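PDB 2Z4T: beta-galactoside alpha-2,6-sialyltransferase from Photobacterium sp., which probably transfers sialic acid from CMP-sialic acid to the 6-position of galactose in acceptors such as lactose, which it binds alongside CMP. Local coordinates for residues I50-Q64 with E88-K100. Numbering follows the deposited sequence.
Sequences ISFTKHSWVQTCGTQ and EKYCFDFNGVSNK
Phe94 meets three rings of the facing segment, each in a different way. Its edge points at one face of Phe52, Phe94 CZ lying 3.8 Å from Phe52 CZ with the planes at 83°, an edge-to-face pair. Its CB sits over the six-membered ring of Trp57, a CH-pi contact in which Phe94 CB is 3.4 Å from Trp57 CH2. With CG anti to the backbone N (chi1 168°), the phenyl ring runs on to Phe52, and its CE1 meets His55 rim to rim. Farther along, Gly62 CA lies over one face of Tyr90, 3.4 Å from Tyr90 CE2, while the Gln64 N-H approaches in the ring plane and donates to Tyr90 OH at 2.9 Å.

The backbones pair antiparallel, Ser56 with Asn95 and Val58 with Asp93 as hydrogen-bonded pairs. On the face carrying Ser56 and Asn95, a water joins Ser56 OG, Asp93 O and Asn95 ND2. A classic beta bulge follows: Thr60 and Cys61 both face Cys91, whose O takes Thr60 N at 2.7 Å and, weakly, Cys61 N. Just there the Cys61–Cys91 disulfide (chi3 71°) ties the strands covalently, on the face that also carries Val58 and Asp93.

The opposite face, with Trp57, Phe92 and Phe94, turns inward: Pro44 and Ile45 touch Phe94, and Trp57 NE1 is satisfied by Ile75 O. Strand 88-98 is flanked by strand 52-61 and, through backbone bonds such as Phe92 with Val108, by the Tyr104 to Val112 part of antiparallel strand 103-122; this paired region lies in the immunoglobulin-like beta-sandwich, remote from the CMP and lactose sites of the GT-B part.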
loop_
_atom_site.group_PDB
_atom_site.type_symbol
_atom_site.label_atom_id
_atom_site.label_comp_id
_atom_site.label_asym_id
_atom_site.label_seq_id
_atom_site.Cartn_x
_atom_site.Cartn_y
_atom_site.Cartn_z
ATOM N N ILE A 50 -11.489 -0.001 47.218
ATOM C CA ILE A 50 -10.011 0.147 47.492
ATOM C C ILE A 50 -9.344 1.445 48.065
ATOM O O ILE A 50 -9.182 2.438 47.361
ATOM C CB ILE A 50 -9.123 -0.543 46.402
ATOM C CG1 ILE A 50 -7.843 -1.086 47.044
ATOM C CG2 ILE A 50 -8.869 0.373 45.179
ATOM C CD1 ILE A 50 -8.100 -2.131 48.113
ATOM N N SER A 51 -8.883 1.364 49.318
ATOM C CA SER A 51 -8.218 2.477 50.018
ATOM C C SER A 51 -6.950 2.014 50.780
ATOM O O SER A 51 -7.013 1.065 51.572
ATOM C CB SER A 51 -9.216 3.130 50.992
ATOM O OG SER A 51 -8.676 4.270 51.644
ATOM N N PHE A 52 -5.817 2.690 50.566
ATOM C CA PHE A 52 -4.523 2.212 51.084
ATOM C C PHE A 52 -4.011 2.914 52.335
ATOM O O PHE A 52 -4.015 4.123 52.417
ATOM C CB PHE A 52 -3.453 2.256 49.991
ATOM C CG PHE A 52 -3.622 1.200 48.935
ATOM C CD1 PHE A 52 -3.170 -0.097 49.153
ATOM C CD2 PHE A 52 -4.237 1.498 47.723
ATOM C CE1 PHE A 52 -3.337 -1.076 48.181
ATOM C CE2 PHE A 52 -4.399 0.521 46.742
ATOM C CZ PHE A 52 -3.951 -0.765 46.971
ATOM N N THR A 53 -3.541 2.128 53.290
ATOM C CA THR A 53 -2.943 2.638 54.513
ATOM C C THR A 53 -1.470 3.068 54.318
ATOM O O THR A 53 -1.097 4.196 54.640
ATOM C CB THR A 53 -3.020 1.559 55.614
ATOM O OG1 THR A 53 -4.386 1.189 55.822
ATOM C CG2 THR A 53 -2.421 2.057 56.924
ATOM N N LYS A 54 -0.649 2.116 53.860
ATOM C CA LYS A 54 0.745 2.275 53.448
ATOM C C LYS A 54 0.465 2.153 51.948
ATOM O O LYS A 54 -0.433 1.391 51.598
ATOM C CB LYS A 54 1.561 1.153 54.072
ATOM C CG LYS A 54 1.721 1.315 55.588
ATOM C CD LYS A 54 2.030 0.007 56.353
ATOM C CE LYS A 54 3.527 -0.403 56.309
ATOM N NZ LYS A 54 4.548 0.571 56.865
ATOM N N HIS A 55 1.235 2.734 51.031
ATOM C CA HIS A 55 2.115 2.039 50.127
ATOM C C HIS A 55 3.544 2.481 49.814
ATOM O O HIS A 55 4.112 3.381 50.431
ATOM C CB HIS A 55 1.392 2.245 48.792
ATOM C CG HIS A 55 1.575 3.629 48.236
ATOM N ND1 HIS A 55 1.278 4.770 48.957
ATOM C CD2 HIS A 55 2.087 4.057 47.058
ATOM C CE1 HIS A 55 1.579 5.838 48.239
ATOM N NE2 HIS A 55 2.071 5.432 47.081
ATOM N N SER A 56 4.087 1.840 48.777
ATOM C CA SER A 56 5.411 2.144 48.236
ATOM C C SER A 56 5.467 1.905 46.726
ATOM O O SER A 56 4.900 0.927 46.221
ATOM C CB SER A 56 6.499 1.309 48.933
ATOM O OG SER A 56 6.408 -0.076 48.597
ATOM N N TRP A 57 6.140 2.822 46.028
ATOM C CA TRP A 57 6.577 2.639 44.640
ATOM C C TRP A 57 8.107 2.645 44.593
ATOM O O TRP A 57 8.756 3.485 45.230
ATOM C CB TRP A 57 6.075 3.754 43.748
ATOM C CG TRP A 57 4.708 3.572 43.193
ATOM C CD1 TRP A 57 3.583 4.270 43.543
ATOM C CD2 TRP A 57 4.311 2.659 42.146
ATOM N NE1 TRP A 57 2.517 3.848 42.778
ATOM C CE2 TRP A 57 2.933 2.864 41.917
ATOM C CE3 TRP A 57 4.987 1.685 41.391
ATOM C CZ2 TRP A 57 2.206 2.117 40.975
ATOM C CZ3 TRP A 57 4.265 0.953 40.430
ATOM C CH2 TRP A 57 2.886 1.178 40.237
ATOM N N VAL A 58 8.687 1.708 43.849
ATOM C CA VAL A 58 10.139 1.575 43.810
ATOM C C VAL A 58 10.618 1.258 42.402
ATOM O O VAL A 58 10.157 0.302 41.766
ATOM C CB VAL A 58 10.647 0.499 44.788
ATOM C CG1 VAL A 58 12.165 0.315 44.636
ATOM C CG2 VAL A 58 10.302 0.863 46.220
ATOM N N GLN A 59 11.547 2.068 41.901
ATOM C CA GLN A 59 12.181 1.727 40.645
ATOM C C GLN A 59 13.138 0.573 40.891
ATOM O O GLN A 59 13.992 0.599 41.781
ATOM C CB GLN A 59 12.901 2.896 40.008
ATOM C CG GLN A 59 13.404 2.538 38.630
ATOM C CD GLN A 59 14.091 3.677 37.945
ATOM O OE1 GLN A 59 15.025 3.468 37.170
ATOM N NE2 GLN A 59 13.636 4.894 38.214
ATOM N N THR A 60 12.986 -0.430 40.059
ATOM C CA THR A 60 13.486 -1.729 40.359
ATOM C C THR A 60 14.435 -2.238 39.258
ATOM O O THR A 60 15.234 -3.138 39.476
ATOM C CB THR A 60 12.248 -2.590 40.681
ATOM O OG1 THR A 60 12.238 -2.852 42.091
ATOM C CG2 THR A 60 12.182 -3.834 39.914
ATOM N N CYS A 61 14.372 -1.614 38.089
ATOM C CA CYS A 61 15.356 -1.840 37.066
ATOM C C CYS A 61 15.336 -0.633 36.144
ATOM O O CYS A 61 14.375 0.128 36.145
ATOM C CB CYS A 61 15.066 -3.135 36.300
ATOM S SG CYS A 61 13.974 -2.952 34.892
ATOM N N GLY A 62 16.399 -0.458 35.369
ATOM C CA GLY A 62 16.523 0.678 34.471
ATOM C C GLY A 62 17.653 1.568 34.930
ATOM O O GLY A 62 17.882 1.729 36.124
ATOM N N THR A 63 18.377 2.151 33.991
ATOM C CA THR A 63 19.543 2.902 34.398
ATOM C C THR A 63 19.249 4.350 34.861
ATOM O O THR A 63 19.690 4.737 35.925
ATOM C CB THR A 63 20.771 2.713 33.448
ATOM O OG1 THR A 63 21.272 3.982 33.020
ATOM C CG2 THR A 63 20.431 1.900 32.267
ATOM N N GLN A 64 18.508 5.134 34.092
ATOM C CA GLN A 64 18.145 6.476 34.548
ATOM C C GLN A 64 17.090 6.420 35.652
ATOM O O GLN A 64 16.173 5.606 35.607
ATOM C CB GLN A 64 17.688 7.359 33.389
ATOM C CG GLN A 64 18.852 8.000 32.634
ATOM C CD GLN A 64 18.398 8.809 31.415
ATOM O OE1 GLN A 64 17.567 9.714 31.528
ATOM N NE2 GLN A 64 18.943 8.479 30.236
ATOM N N GLU A 88 15.382 0.514 26.101
ATOM C CA GLU A 88 15.676 0.034 27.430
ATOM C C GLU A 88 14.403 -0.191 28.237
ATOM O O GLU A 88 13.499 0.635 28.205
ATOM C CB GLU A 88 16.582 1.031 28.163
ATOM C CG GLU A 88 17.085 0.467 29.473
ATOM C CD GLU A 88 17.861 1.458 30.335
ATOM O OE1 GLU A 88 18.352 1.002 31.389
ATOM O OE2 GLU A 88 17.954 2.665 29.991
ATOM N N LYS A 89 14.372 -1.300 28.978
ATOM C CA LYS A 89 13.282 -1.609 29.899
ATOM C C LYS A 89 13.490 -0.970 31.264
ATOM O O LYS A 89 14.611 -0.952 31.785
ATOM C CB LYS A 89 13.070 -3.139 30.023
ATOM C CG LYS A 89 12.547 -3.758 28.682
ATOM C CD LYS A 89 12.350 -5.287 28.716
ATOM C CE LYS A 89 12.010 -5.853 27.310
ATOM N NZ LYS A 89 13.131 -5.613 26.357
ATOM N N TYR A 90 12.405 -0.421 31.813
ATOM C CA TYR A 90 12.386 0.158 33.163
ATOM C C TYR A 90 11.341 -0.579 34.009
ATOM O O TYR A 90 10.255 -0.886 33.513
ATOM C CB TYR A 90 12.132 1.684 33.107
ATOM C CG TYR A 90 13.380 2.444 32.736
ATOM C CD1 TYR A 90 13.820 2.492 31.419
ATOM C CD2 TYR A 90 14.162 3.058 33.717
ATOM C CE1 TYR A 90 15.002 3.143 31.080
ATOM C CE2 TYR A 90 15.341 3.712 33.393
ATOM C CZ TYR A 90 15.758 3.755 32.083
ATOM O OH TYR A 90 16.925 4.396 31.770
ATOM N N CYS A 91 11.675 -0.872 35.267
ATOM C CA CYS A 91 10.789 -1.616 36.161
ATOM C C CYS A 91 10.410 -0.817 37.402
ATOM O O CYS A 91 11.241 -0.111 37.983
ATOM C CB CYS A 91 11.466 -2.881 36.653
ATOM S SG CYS A 91 12.223 -3.914 35.416
ATOM N N PHE A 92 9.155 -0.973 37.822
ATOM C CA PHE A 92 8.613 -0.315 39.012
ATOM C C PHE A 92 7.750 -1.304 39.782
ATOM O O PHE A 92 6.863 -1.955 39.210
ATOM C CB PHE A 92 7.815 0.935 38.615
ATOM C CG PHE A 92 8.623 1.936 37.842
ATOM C CD1 PHE A 92 8.647 1.904 36.459
ATOM C CD2 PHE A 92 9.411 2.874 38.503
ATOM C CE1 PHE A 92 9.417 2.812 35.726
ATOM C CE2 PHE A 92 10.194 3.788 37.781
ATOM C CZ PHE A 92 10.198 3.756 36.391
ATOM N N ASP A 93 8.017 -1.439 41.072
ATOM C CA ASP A 93 7.253 -2.357 41.902
ATOM C C ASP A 93 6.381 -1.590 42.869
ATOM O O ASP A 93 6.899 -0.838 43.695
ATOM C CB ASP A 93 8.194 -3.251 42.711
ATOM C CG ASP A 93 9.060 -4.140 41.840
ATOM O OD1 ASP A 93 9.639 -5.095 42.405
ATOM O OD2 ASP A 93 9.177 -3.881 40.623
ATOM N N PHE A 94 5.069 -1.794 42.784
ATOM C CA PHE A 94 4.120 -1.206 43.747
ATOM C C PHE A 94 3.792 -2.191 44.862
ATOM O O PHE A 94 3.489 -3.356 44.589
ATOM C CB PHE A 94 2.830 -0.783 43.032
ATOM C CG PHE A 94 1.683 -0.442 43.962
ATOM C CD1 PHE A 94 1.526 0.849 44.454
ATOM C CD2 PHE A 94 0.727 -1.409 44.310
ATOM C CE1 PHE A 94 0.451 1.165 45.310
ATOM C CE2 PHE A 94 -0.344 -1.091 45.163
ATOM C CZ PHE A 94 -0.480 0.189 45.658
ATOM N N ASN A 95 3.844 -1.727 46.109
ATOM C CA ASN A 95 3.307 -2.492 47.247
ATOM C C ASN A 95 2.289 -1.673 48.014
ATOM O O ASN A 95 2.515 -0.495 48.279
ATOM C CB ASN A 95 4.405 -2.949 48.214
ATOM C CG ASN A 95 5.167 -4.167 47.713
ATOM O OD1 ASN A 95 4.703 -5.300 47.830
ATOM N ND2 ASN A 95 6.359 -3.933 47.150
ATOM N N GLY A 96 1.177 -2.297 48.387
ATOM C CA GLY A 96 0.188 -1.633 49.223
ATOM C C GLY A 96 -0.489 -2.516 50.251
ATOM O O GLY A 96 -0.608 -3.738 50.083
ATOM N N VAL A 97 -0.916 -1.885 51.337
ATOM C CA VAL A 97 -1.786 -2.524 52.298
ATOM C C VAL A 97 -3.079 -1.724 52.372
ATOM O O VAL A 97 -3.067 -0.543 52.697
ATOM C CB VAL A 97 -1.149 -2.599 53.684
ATOM C CG1 VAL A 97 -2.069 -3.389 54.641
ATOM C CG2 VAL A 97 0.221 -3.243 53.596
ATOM N N SER A 98 -4.194 -2.357 52.050
ATOM C CA SER A 98 -5.469 -1.663 52.106
ATOM C C SER A 98 -5.871 -1.382 53.557
ATOM O O SER A 98 -5.200 -1.805 54.513
ATOM C CB SER A 98 -6.562 -2.436 51.362
ATOM O OG SER A 98 -6.882 -3.648 52.025
ATOM N N ASN A 99 -6.956 -0.638 53.721
ATOM C CA ASN A 99 -7.510 -0.415 55.054
ATOM C C ASN A 99 -8.163 -1.699 55.618
ATOM O O ASN A 99 -8.566 -1.739 56.781
ATOM C CB ASN A 99 -8.471 0.786 55.047
ATOM C CG ASN A 99 -9.628 0.628 54.056
ATOM O OD1 ASN A 99 -10.757 0.970 54.392
ATOM N ND2 ASN A 99 -9.362 0.117 52.844
ATOM N N LYS A 100 -8.161 -2.758 54.798
ATOM C CA LYS A 100 -8.896 -3.999 55.053
ATOM C C LYS A 100 -8.246 -5.243 55.734
ATOM O O LYS A 100 -8.929 -6.245 55.811
ATOM C CB LYS A 100 -9.620 -4.443 53.779
ATOM C CG LYS A 100 -10.584 -3.402 53.201
ATOM C CD LYS A 100 -12.046 -3.783 53.412
ATOM C CE LYS A 100 -12.606 -4.556 52.210
ATOM N NZ LYS A 100 -13.961 -5.091 52.504
HETATM O O HOH W 1 7.285 -1.198 46.233
#